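Local coordinates for WGR domain-containing protein (Bacteroides fragilis, PDB 2RA8) that is of unknown function but joins a WGR domain to a leucine-rich-repeat domain, the latter being a kind of module that often mediates protein-protein contacts, at residues 93-96 and 97-100; 127-130 and 131-135; 136-139 and 140-143; 200-203 and 204-207. All blocks are in the same frame, centred on the assembly; numbering follows the deposited sequence.

Overall arrangement
The four contacts follow one another along the chain in the order 1 to 4. All lie in the leucine-rich-repeat domain, whose parallel sheet runs from strand 80-83 to strand 334-336. Contact 1 starts helix 96-102, contact 2 spans the last turn of helix 125-132 and what follows, and contact 3 leads from helix 135-138 into strand 143-146. These three touch. Contacts 1 and 2 have centres about 13 Å apart, contacts 2 and 3 about 11 Å, and contacts 1 and 3 about 18 Å. Met97 meets Ile127, and Phe138 meets both Ile100 and Ile131. Contact 4 leaves strand 197-201, with its nearest atoms about 13 Å from contact 3. Neighbouring helices thus pack beside one continuous sheet.

Contact 1 (93-96 and 97-100); sequences GVNL and MDKI
Asn95 faces the first turn of helix 96-102 and caps it. Its OD1 accepts from Asp98 N at 2.9 Å, with the donor tilted 18° from the amide carbonyl plane. Its CG lies opposite its own N (chi1 172°), and the turn about chi2 then points OD1 at the helix start. The backbone O of Asn95 also serves the turn. It accepts from both Asp98 N and Lys99 N.

The closely packed part is buried and apolar. Leu96 CG lies 4.1 Å from Ile100 CD1, one helical turn on. Both side chains also meet Tyr83 of strand 80-83. Met97, present as selenomethionine, points to helix 125-132, where it packs on Ile127 and Ile131.

The side of Asn95 and Asp98 is looser and wetter. A water accepts from Asn95 N and donates to Asp98 OD2 at 2.9 Å. The side chains of Asn95 and Asp98 cross at about a right angle, and their amide and carboxylate planes are 43° apart. A separate loose contact joins Val94 CG1 to the CG of Lys99, at 3.9 Å. The amine of Lys99 leads away to a salt bridge with Glu89. The arrangement is a helix N-cap with an asparagine side chain.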
ATOM      1  N   GLY A  93      11.048  24.017  14.819  1.00 24.95           N
ATOM      2  CA  GLY A  93      11.418  25.169  14.017  1.00 24.74           C
ATOM      3  C   GLY A  93      12.353  24.846  12.862  1.00 31.85           C
ATOM      4  O   GLY A  93      12.997  25.741  12.305  1.00 39.25           O
ATOM      5  N   VAL A  94      12.432  23.567  12.497  1.00 39.15           N
ATOM      6  CA  VAL A  94      13.296  23.136  11.403  1.00 34.28           C
ATOM      7  C   VAL A  94      12.747  23.545  10.059  1.00 34.73           C
ATOM      8  O   VAL A  94      11.553  23.421   9.794  1.00 39.64           O
ATOM      9  CB  VAL A  94      13.509  21.600  11.432  1.00 35.25           C
ATOM     10  CG1 VAL A  94      14.295  21.157  10.209  1.00 29.18           C
ATOM     11  CG2 VAL A  94      14.267  21.209  12.700  1.00 26.78           C
ATOM     12  N   ASN A  95      13.636  24.041   9.207  1.00 36.04           N
ATOM     13  CA  ASN A  95      13.294  24.500   7.864  1.00 32.22           C
ATOM     14  C   ASN A  95      13.746  23.450   6.862  1.00 35.47           C
ATOM     15  O   ASN A  95      14.931  23.153   6.776  1.00 28.77           O
ATOM     16  CB  ASN A  95      14.010  25.842   7.610  1.00 35.91           C
ATOM     17  CG  ASN A  95      13.892  26.313   6.179  1.00 47.25           C
ATOM     18  OD1 ASN A  95      14.419  25.682   5.261  1.00 73.62           O
ATOM     19  ND2 ASN A  95      13.202  27.433   5.978  1.00 72.63           N
ATOM     20  N   LEU A  96      12.809  22.891   6.095  1.00 27.17           N
ATOM     21  CA  LEU A  96      13.133  21.847   5.117  1.00 24.95           C
ATOM     22  C   LEU A  96      14.254  22.203   4.188  1.00 22.87           C
ATOM     23  O   LEU A  96      15.132  21.385   3.915  1.00 26.81           O
ATOM     24  CB  LEU A  96      11.895  21.479   4.277  1.00 22.20           C
ATOM     25  CG  LEU A  96      12.107  20.377   3.221  1.00 30.16           C
ATOM     26  CD1 LEU A  96      12.577  19.091   3.904  1.00 22.99           C
ATOM     27  CD2 LEU A  96      10.818  20.131   2.450  1.00 26.98           C
HETATM   28  N   MSE A  97      14.235  23.420   3.667  1.00 25.21           N
HETATM   29  CA  MSE A  97      15.284  23.846   2.750  1.00 35.41           C
HETATM   30  C   MSE A  97      16.638  23.794   3.393  1.00 37.97           C
HETATM   31  O   MSE A  97      17.646  23.585   2.715  1.00 31.33           O
HETATM   32  CB  MSE A  97      15.009  25.252   2.251  1.00 29.00           C
HETATM   33  CG  MSE A  97      14.252  25.278   0.950  1.00 28.72           C
HETATM   34 SE   MSE A  97      15.423  24.779  -0.500  1.00 35.70          SE
HETATM   35  CE  MSE A  97      14.591  23.161  -1.132  1.00 52.54           C
ATOM     36  N   ASP A  98      16.679  23.977   4.712  1.00 34.53           N
ATOM     37  CA  ASP A  98      17.947  23.922   5.429  1.00 37.78           C
ATOM     38  C   ASP A  98      18.414  22.493   5.545  1.00 39.89           C
ATOM     39  O   ASP A  98      19.620  22.233   5.540  1.00 43.81           O
ATOM     40  CB  ASP A  98      17.821  24.538   6.829  1.00 40.77           C
ATOM     41  CG  ASP A  98      17.676  26.048   6.791  1.00 50.12           C
ATOM     42  OD1 ASP A  98      18.357  26.695   5.963  1.00 40.11           O
ATOM     43  OD2 ASP A  98      16.892  26.592   7.598  1.00 59.47           O
ATOM     44  N   LYS A  99      17.470  21.555   5.656  1.00 33.53           N
ATOM     45  CA  LYS A  99      17.818  20.135   5.745  1.00 33.85           C
ATOM     46  C   LYS A  99      18.448  19.689   4.454  1.00 36.36           C
ATOM     47  O   LYS A  99      19.396  18.908   4.450  1.00 34.54           O
ATOM     48  CB  LYS A  99      16.580  19.259   6.001  1.00 34.17           C
ATOM     49  CG  LYS A  99      16.169  19.154   7.460  1.00 39.80           C
ATOM     50  CD  LYS A  99      15.822  17.710   7.847  1.00 35.53           C
ATOM     51  CE  LYS A  99      14.538  17.220   7.199  1.00 35.98           C
ATOM     52  NZ  LYS A  99      14.208  15.829   7.634  1.00 26.50           N
ATOM     53  N   ILE A 100      17.916  20.187   3.343  1.00 40.26           N
ATOM     54  CA  ILE A 100      18.432  19.834   2.026  1.00 34.56           C
ATOM     55  C   ILE A 100      19.765  20.500   1.778  1.00 40.10           C
ATOM     56  O   ILE A 100      20.756  19.825   1.496  1.00 40.69           O
ATOM     57  CB  ILE A 100      17.442  20.250   0.919  1.00 36.74           C
ATOM     58  CG1 ILE A 100      16.064  19.647   1.210  1.00 28.62           C
ATOM     59  CG2 ILE A 100      17.955  19.791  -0.442  1.00 32.88           C
ATOM     60  CD1 ILE A 100      14.962  20.157   0.312  1.00 26.75           C
TER
HETATM   61  O   HOH W   1      16.612  24.632   9.681  1.00 34.10           O

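Contact 2 (127-130 and 131-135)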
ATOM      1  N   ILE A 127      10.765  26.367  -0.795  1.00 19.90           N
ATOM      2  CA  ILE A 127      11.515  25.324  -1.479  1.00 19.90           C
ATOM      3  C   ILE A 127      11.867  25.785  -2.880  1.00 19.90           C
ATOM      4  O   ILE A 127      13.025  25.707  -3.295  1.00 25.43           O
ATOM      5  CB  ILE A 127      10.685  24.030  -1.543  1.00 19.90           C
ATOM      6  CG1 ILE A 127      10.085  23.721  -0.144  1.00 19.90           C
ATOM      7  CG2 ILE A 127      11.547  22.886  -2.034  1.00 19.90           C
ATOM      8  CD1 ILE A 127      11.120  23.552   0.959  1.00 19.90           C
ATOM      9  N   ALA A 128      10.879  26.278  -3.618  1.00 20.05           N
ATOM     10  CA  ALA A 128      11.147  26.751  -4.972  1.00 27.07           C
ATOM     11  C   ALA A 128      12.163  27.881  -4.947  1.00 31.99           C
ATOM     12  O   ALA A 128      13.116  27.884  -5.730  1.00 25.50           O
ATOM     13  CB  ALA A 128       9.866  27.216  -5.629  1.00 23.40           C
ATOM     14  N   ASP A 129      11.959  28.842  -4.045  1.00 25.52           N
ATOM     15  CA  ASP A 129      12.853  29.989  -3.912  1.00 25.34           C
ATOM     16  C   ASP A 129      14.226  29.559  -3.471  1.00 28.18           C
ATOM     17  O   ASP A 129      15.238  30.015  -4.020  1.00 30.82           O
ATOM     18  CB  ASP A 129      12.292  30.992  -2.900  1.00 36.86           C
ATOM     19  CG  ASP A 129      11.111  31.779  -3.448  1.00 45.91           C
ATOM     20  OD1 ASP A 129      10.251  31.176  -4.129  1.00 44.95           O
ATOM     21  OD2 ASP A 129      11.037  32.999  -3.190  1.00 64.24           O
ATOM     22  N   GLY A 130      14.268  28.677  -2.475  1.00 22.29           N
ATOM     23  CA  GLY A 130      15.539  28.183  -1.980  1.00 22.44           C
ATOM     24  C   GLY A 130      16.365  27.541  -3.083  1.00 25.86           C
ATOM     25  O   GLY A 130      17.566  27.791  -3.189  1.00 29.65           O
ATOM     26  N   ILE A 131      15.733  26.716  -3.911  1.00 23.77           N
ATOM     27  CA  ILE A 131      16.453  26.061  -4.999  1.00 29.01           C
ATOM     28  C   ILE A 131      16.936  27.079  -6.011  1.00 31.52           C
ATOM     29  O   ILE A 131      18.101  27.067  -6.405  1.00 36.33           O
ATOM     30  CB  ILE A 131      15.560  24.995  -5.704  1.00 23.69           C
ATOM     31  CG1 ILE A 131      15.381  23.776  -4.785  1.00 20.52           C
ATOM     32  CG2 ILE A 131      16.190  24.575  -7.030  1.00 26.15           C
ATOM     33  CD1 ILE A 131      14.290  22.792  -5.257  1.00 10.17           C
ATOM     34  N   VAL A 132      16.048  27.979  -6.426  1.00 33.22           N
ATOM     35  CA  VAL A 132      16.398  29.005  -7.401  1.00 30.86           C
ATOM     36  C   VAL A 132      17.570  29.844  -6.940  1.00 32.13           C
ATOM     37  O   VAL A 132      18.404  30.256  -7.753  1.00 33.82           O
ATOM     38  CB  VAL A 132      15.171  29.922  -7.697  1.00 30.19           C
ATOM     39  CG1 VAL A 132      15.574  31.103  -8.587  1.00 27.40           C
ATOM     40  CG2 VAL A 132      14.089  29.114  -8.382  1.00 27.51           C
ATOM     41  N   GLU A 133      17.653  30.085  -5.632  1.00 28.54           N
ATOM     42  CA  GLU A 133      18.726  30.899  -5.068  1.00 21.81           C
ATOM     43  C   GLU A 133      19.999  30.128  -4.852  1.00 35.35           C
ATOM     44  O   GLU A 133      21.022  30.702  -4.480  1.00 37.08           O
ATOM     45  CB  GLU A 133      18.284  31.527  -3.740  1.00 26.91           C
ATOM     46  CG  GLU A 133      17.158  32.565  -3.869  1.00 27.25           C
ATOM     47  CD  GLU A 133      16.593  32.986  -2.511  1.00 37.75           C
ATOM     48  OE1 GLU A 133      17.377  33.464  -1.659  1.00 45.43           O
ATOM     49  OE2 GLU A 133      15.370  32.839  -2.290  1.00 51.07           O
ATOM     50  N   ASN A 134      19.945  28.822  -5.085  1.00 34.79           N
ATOM     51  CA  ASN A 134      21.115  27.958  -4.923  1.00 36.66           C
ATOM     52  C   ASN A 134      21.227  27.011  -6.091  1.00 28.59           C
ATOM     53  O   ASN A 134      21.485  25.818  -5.916  1.00 40.12           O
ATOM     54  CB  ASN A 134      21.012  27.161  -3.616  1.00 31.54           C
ATOM     55  CG  ASN A 134      21.085  28.045  -2.390  1.00 43.60           C
ATOM     56  OD1 ASN A 134      22.148  28.559  -2.041  1.00 48.33           O
ATOM     57  ND2 ASN A 134      19.946  28.238  -1.732  1.00 44.80           N
ATOM     58  N   LYS A 135      21.037  27.541  -7.297  1.00 31.20           N
ATOM     59  CA  LYS A 135      21.106  26.733  -8.507  1.00 36.94           C
ATOM     60  C   LYS A 135      22.348  25.861  -8.586  1.00 44.14           C
ATOM     61  O   LYS A 135      22.275  24.710  -9.024  1.00 42.74           O
ATOM     62  CB  LYS A 135      21.029  27.627  -9.763  1.00 33.46           C
ATOM     63  CG  LYS A 135      21.034  26.839 -11.080  1.00 32.46           C
ATOM     64  CD  LYS A 135      20.880  27.738 -12.307  1.00 40.41           C
ATOM     65  CE  LYS A 135      20.887  26.912 -13.594  1.00 38.85           C
ATOM     66  NZ  LYS A 135      20.598  27.716 -14.816  1.00 26.33           N
TER
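Gly130 O accepts from Asn134 ND2 at 2.8 Å, near the C-terminal end of helix 125-132 in the leucine-rich-repeat domain. The alpha-helical ladder supplies the bonds before it. Ile131 N donates to Ile127 O at 3.0 Å, and Val132 N donates to Ala128 O in the same i to i+4 pattern. Glu133 N continues the series to Asp129 O at 2.9 Å. The next carbonyl, that of Gly130, is served by a side chain. Asn134 N meanwhile donates to Ile131 O, so both its backbone and its side chain act as donors to this last turn. The side chain of Asn134 carries CG beside its own N (chi1 -66°), which brings the amide back along the helix. The amide plane is not flush with the acceptor: Gly130 O lies 19° out of it.

The buried side is apolar. Ile127 CG2 meets Ile131 CD1 at 4.2 Å, and both residues also pack on Trp146 of strand 143-146. Ala128 and Ile131 touch Val167 of helix 165-169.

The exposed side carries two acids. Glu133 runs back beside Asp129, whose carbonyl O is already used by Glu133 N. The two carboxylates probably repel each other mildly. Their nearest oxygens, Asp129 OD2 and Glu133 OE2, are 4.4 Å apart, while Glu133 OE2 comes within 3.6 Å of Asp129 CB.

Contact 3 (136-139 and 140-143)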
ATOM      1  N   GLU A 136      23.492  26.389  -8.153  1.00 38.81           N
ATOM      2  CA  GLU A 136      24.742  25.631  -8.217  1.00 39.01           C
ATOM      3  C   GLU A 136      24.697  24.301  -7.492  1.00 30.98           C
ATOM      4  O   GLU A 136      25.318  23.339  -7.932  1.00 40.23           O
ATOM      5  CB  GLU A 136      25.930  26.461  -7.683  1.00 33.78           C
ATOM      6  CG  GLU A 136      26.018  26.561  -6.165  1.00 50.05           C
ATOM      7  CD  GLU A 136      25.000  27.517  -5.572  1.00 64.62           C
ATOM      8  OE1 GLU A 136      24.824  27.499  -4.334  1.00 68.93           O
ATOM      9  OE2 GLU A 136      24.386  28.291  -6.341  1.00 61.84           O
ATOM     10  N   LYS A 137      23.966  24.229  -6.382  1.00 28.79           N
ATOM     11  CA  LYS A 137      23.877  22.982  -5.621  1.00 23.95           C
ATOM     12  C   LYS A 137      22.912  21.965  -6.186  1.00 19.64           C
ATOM     13  O   LYS A 137      22.970  20.794  -5.816  1.00 22.84           O
ATOM     14  CB  LYS A 137      23.459  23.247  -4.177  1.00 20.21           C
ATOM     15  CG  LYS A 137      24.471  23.987  -3.334  1.00 30.74           C
ATOM     16  CD  LYS A 137      24.086  23.909  -1.857  1.00 25.75           C
ATOM     17  CE  LYS A 137      25.085  24.672  -0.993  1.00 48.32           C
ATOM     18  NZ  LYS A 137      24.730  24.630   0.452  1.00 63.72           N
ATOM     19  N   PHE A 138      22.020  22.397  -7.072  1.00 22.13           N
ATOM     20  CA  PHE A 138      21.029  21.493  -7.655  1.00 24.21           C
ATOM     21  C   PHE A 138      21.181  21.366  -9.149  1.00 29.31           C
ATOM     22  O   PHE A 138      20.432  20.639  -9.806  1.00 26.10           O
ATOM     23  CB  PHE A 138      19.598  21.982  -7.346  1.00 28.90           C
ATOM     24  CG  PHE A 138      19.289  22.106  -5.876  1.00 27.44           C
ATOM     25  CD1 PHE A 138      19.641  23.252  -5.167  1.00 21.75           C
ATOM     26  CD2 PHE A 138      18.649  21.073  -5.202  1.00 17.81           C
ATOM     27  CE1 PHE A 138      19.358  23.361  -3.805  1.00 22.47           C
ATOM     28  CE2 PHE A 138      18.360  21.173  -3.841  1.00 21.91           C
ATOM     29  CZ  PHE A 138      18.719  22.321  -3.143  1.00 20.96           C
ATOM     30  N   ALA A 139      22.159  22.071  -9.702  1.00 25.55           N
ATOM     31  CA  ALA A 139      22.382  22.034 -11.138  1.00 33.82           C
ATOM     32  C   ALA A 139      22.699  20.654 -11.654  1.00 26.05           C
ATOM     33  O   ALA A 139      22.531  20.385 -12.847  1.00 29.24           O
ATOM     34  CB  ALA A 139      23.507  23.002 -11.510  1.00 36.07           C
ATOM     35  N   HIS A 140      23.141  19.763 -10.768  1.00 22.48           N
ATOM     36  CA  HIS A 140      23.512  18.407 -11.173  1.00 25.68           C
ATOM     37  C   HIS A 140      22.422  17.346 -11.240  1.00 21.95           C
ATOM     38  O   HIS A 140      22.598  16.311 -11.882  1.00 29.95           O
ATOM     39  CB  HIS A 140      24.642  17.876 -10.267  1.00 22.20           C
ATOM     40  CG  HIS A 140      24.202  17.508  -8.881  1.00 25.58           C
ATOM     41  ND1 HIS A 140      23.991  18.442  -7.888  1.00 20.97           N
ATOM     42  CD2 HIS A 140      23.958  16.299  -8.318  1.00 21.60           C
ATOM     43  CE1 HIS A 140      23.642  17.823  -6.771  1.00 21.89           C
ATOM     44  NE2 HIS A 140      23.615  16.521  -7.005  1.00 22.05           N
ATOM     45  N   PHE A 141      21.292  17.584 -10.588  1.00 25.89           N
ATOM     46  CA  PHE A 141      20.223  16.590 -10.571  1.00 16.06           C
ATOM     47  C   PHE A 141      19.642  16.173 -11.913  1.00 16.49           C
ATOM     48  O   PHE A 141      19.447  16.990 -12.818  1.00 24.93           O
ATOM     49  CB  PHE A 141      19.113  17.062  -9.635  1.00 23.42           C
ATOM     50  CG  PHE A 141      19.457  16.910  -8.192  1.00 18.69           C
ATOM     51  CD1 PHE A 141      19.407  15.665  -7.585  1.00 25.47           C
ATOM     52  CD2 PHE A 141      19.855  18.004  -7.439  1.00 19.72           C
ATOM     53  CE1 PHE A 141      19.745  15.513  -6.253  1.00 18.69           C
ATOM     54  CE2 PHE A 141      20.195  17.855  -6.099  1.00 22.95           C
ATOM     55  CZ  PHE A 141      20.141  16.611  -5.511  1.00 28.49           C
ATOM     56  N   GLU A 142      19.375  14.875 -12.039  1.00 15.19           N
ATOM     57  CA  GLU A 142      18.826  14.309 -13.260  1.00 16.95           C
ATOM     58  C   GLU A 142      17.396  13.871 -13.080  1.00 15.79           C
ATOM     59  O   GLU A 142      16.696  13.594 -14.051  1.00 19.50           O
ATOM     60  CB  GLU A 142      19.674  13.114 -13.704  1.00 10.58           C
ATOM     61  CG  GLU A 142      21.165  13.451 -13.773  1.00 24.16           C
ATOM     62  CD  GLU A 142      22.002  12.330 -14.329  1.00 24.37           C
ATOM     63  OE1 GLU A 142      21.581  11.159 -14.203  1.00 19.62           O
ATOM     64  OE2 GLU A 142      23.087  12.621 -14.875  1.00 31.09           O
ATOM     65  N   GLY A 143      16.953  13.795 -11.831  1.00 21.93           N
ATOM     66  CA  GLY A 143      15.588  13.391 -11.569  1.00 22.94           C
ATOM     67  C   GLY A 143      14.998  14.180 -10.420  1.00 25.01           C
ATOM     68  O   GLY A 143      15.668  14.419  -9.424  1.00 19.58           O
TER
HETATM   69  O   HOH W   2      25.288  20.747  -8.341  1.00 37.05           O
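Phe138 and Phe141 lie side by side and point the same way. Each holds CG beside its own N, with chi1 of -59° in Phe138. Both rings are buried. They meet rim to rim, with neither over the face of the other. Phe138 CD2 is 3.7 Å from Phe141 CE2, and the ring planes are 31° apart. Phe138 O also lies at the edge of the Phe141 ring.

His140 takes a different shape. Its CG sits between the backbone N and the carbonyl carbon, the crowded position. This position (chi1 73°) turns the imidazole back toward Lys137, whose O lies at the ring edge, 3.2 Å from His140 CE1. One face of the imidazole looks at Phe141, whose CD2 is 3.8 Å above its plane and offset toward the rim. A water ties ND1 to the helix: it is 2.7 Å from His140 ND1 and donates to Glu136 O. At the far side of the ring, NE2 makes a weak hydrogen bond to Leu106 O.

The backbone closes with Phe141 N donating to Phe138 O at 3.3 Å. Phe138 also packs on Ile100 and Leu101 of helix 96-102. Phe138 to Phe141 form a type I beta turn, which leads from helix 135-138 toward strand 143-146 of the leucine-rich-repeat sheet.

Contact 4 (200-203 and 204-207); sequences IISG and GLPD
Ser202 and Gly204 form the polar link of this turn. Gly204 N donates to Ser202 OG at 3.1 Å, with an N-H...O angle of 145°. The hydroxyl lies opposite its own N, beside the carbonyl carbon (chi1 -175°), which places it next to the N of Gly204. It has a second partner: OG is also hydrogen-bonded to Thr182 OG1, in the loop after strand 176-180. The buried hydroxyl thus joins its own turn to the neighbouring one.

The apolar contacts lie on the inner side. Ile200 and Leu205 cross at about a right angle. The CG2 branch of Ile200 meets CD1 of Leu205 at 3.8 Å. Leu205 also sits against Ser202, its CB 4.1 Å from Ser202 CB. Both Ile200 and Leu205 are buried and pack against helix 207-215, Ile200 on Val209 and Leu205 on Val210.

Backbone bonds tie the segment to the strands on both sides. Ile200 pairs with Val225 and Tyr227 of strand 223-227, and Ile201 pairs with Ile179 of strand 176-180 and with Gly181.

Gly203 and Gly204 lie at the bend. Past them, Pro206 is at the N-cap position of helix 207-215. The arrangement is the strand-to-helix turn of a leucine-rich-repeat fold, where the chain leaves the parallel sheet for the helical side.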
ATOM      1  N   ILE A 200       2.626  13.842 -14.297  1.00 20.33           N
ATOM      2  CA  ILE A 200       1.975  14.713 -13.341  1.00 23.21           C
ATOM      3  C   ILE A 200       0.791  13.983 -12.745  1.00 22.46           C
ATOM      4  O   ILE A 200      -0.098  13.523 -13.461  1.00 19.41           O
ATOM      5  CB  ILE A 200       1.529  16.032 -14.008  1.00 21.05           C
ATOM      6  CG1 ILE A 200       2.750  16.748 -14.620  1.00 18.25           C
ATOM      7  CG2 ILE A 200       0.850  16.924 -12.982  1.00 15.98           C
ATOM      8  CD1 ILE A 200       2.417  18.041 -15.352  1.00 25.32           C
ATOM      9  N   ILE A 201       0.805  13.852 -11.425  1.00 21.05           N
ATOM     10  CA  ILE A 201      -0.253  13.176 -10.679  1.00 20.92           C
ATOM     11  C   ILE A 201      -1.133  14.257 -10.106  1.00 19.38           C
ATOM     12  O   ILE A 201      -0.660  15.137  -9.374  1.00 18.00           O
ATOM     13  CB  ILE A 201       0.356  12.317  -9.550  1.00 19.02           C
ATOM     14  CG1 ILE A 201       1.306  11.284 -10.165  1.00 21.75           C
ATOM     15  CG2 ILE A 201      -0.738  11.596  -8.769  1.00 20.76           C
ATOM     16  CD1 ILE A 201       2.246  10.639  -9.157  1.00 28.18           C
ATOM     17  N   SER A 202      -2.416  14.167 -10.311  1.00 17.73           N
ATOM     18  CA  SER A 202      -3.335  15.258  -9.984  1.00 17.92           C
ATOM     19  C   SER A 202      -4.651  14.670  -9.579  1.00 13.60           C
ATOM     20  O   SER A 202      -5.098  13.634 -10.173  1.00 11.53           O
ATOM     21  CB  SER A 202      -3.567  16.083 -11.222  1.00 11.13           C
ATOM     22  OG  SER A 202      -4.337  17.213 -10.993  1.00 26.88           O
ATOM     23  N   GLY A 203      -5.366  15.398  -8.691  1.00 24.28           N
ATOM     24  CA  GLY A 203      -6.804  15.060  -8.403  1.00 19.58           C
ATOM     25  C   GLY A 203      -7.765  15.838  -9.313  1.00 23.47           C
ATOM     26  O   GLY A 203      -8.935  15.571  -9.386  1.00 23.23           O
ATOM     27  N   GLY A 204      -7.236  16.751 -10.109  1.00 23.80           N
ATOM     28  CA  GLY A 204      -8.024  17.344 -11.129  1.00 17.64           C
ATOM     29  C   GLY A 204      -7.083  18.257 -11.899  1.00 21.69           C
ATOM     30  O   GLY A 204      -6.716  19.330 -11.437  1.00 31.72           O
ATOM     31  N   LEU A 205      -6.824  17.923 -13.128  1.00 20.34           N
ATOM     32  CA  LEU A 205      -5.690  18.616 -13.773  1.00 21.83           C
ATOM     33  C   LEU A 205      -6.196  19.898 -14.457  1.00 22.64           C
ATOM     34  O   LEU A 205      -7.025  19.832 -15.373  1.00 23.82           O
ATOM     35  CB  LEU A 205      -4.914  17.702 -14.729  1.00 20.93           C
ATOM     36  CG  LEU A 205      -3.646  18.304 -15.419  1.00 19.06           C
ATOM     37  CD1 LEU A 205      -2.322  18.073 -14.626  1.00 31.23           C
ATOM     38  CD2 LEU A 205      -3.553  17.516 -16.824  1.00 15.48           C
ATOM     39  N   PRO A 206      -5.647  21.095 -13.981  1.00 29.19           N
ATOM     40  CA  PRO A 206      -6.098  22.369 -14.554  1.00 30.00           C
ATOM     41  C   PRO A 206      -5.659  22.542 -15.994  1.00 34.46           C
ATOM     42  O   PRO A 206      -4.657  21.968 -16.418  1.00 32.06           O
ATOM     43  CB  PRO A 206      -5.447  23.414 -13.642  1.00 32.55           C
ATOM     44  CG  PRO A 206      -5.297  22.696 -12.342  1.00 39.23           C
ATOM     45  CD  PRO A 206      -4.827  21.329 -12.780  1.00 26.93           C
ATOM     46  N   ASP A 207      -6.408  23.332 -16.758  1.00 27.48           N
ATOM     47  CA  ASP A 207      -6.063  23.588 -18.152  1.00 36.30           C
ATOM     48  C   ASP A 207      -4.755  24.347 -18.242  1.00 30.83           C
ATOM     49  O   ASP A 207      -4.044  24.260 -19.242  1.00 34.02           O
ATOM     50  CB  ASP A 207      -7.176  24.395 -18.840  1.00 44.08           C
ATOM     51  CG  ASP A 207      -8.323  23.518 -19.331  1.00 65.23           C
ATOM     52  OD1 ASP A 207      -9.392  24.068 -19.676  1.00 64.28           O
ATOM     53  OD2 ASP A 207      -8.153  22.282 -19.382  1.00 79.01           O
TER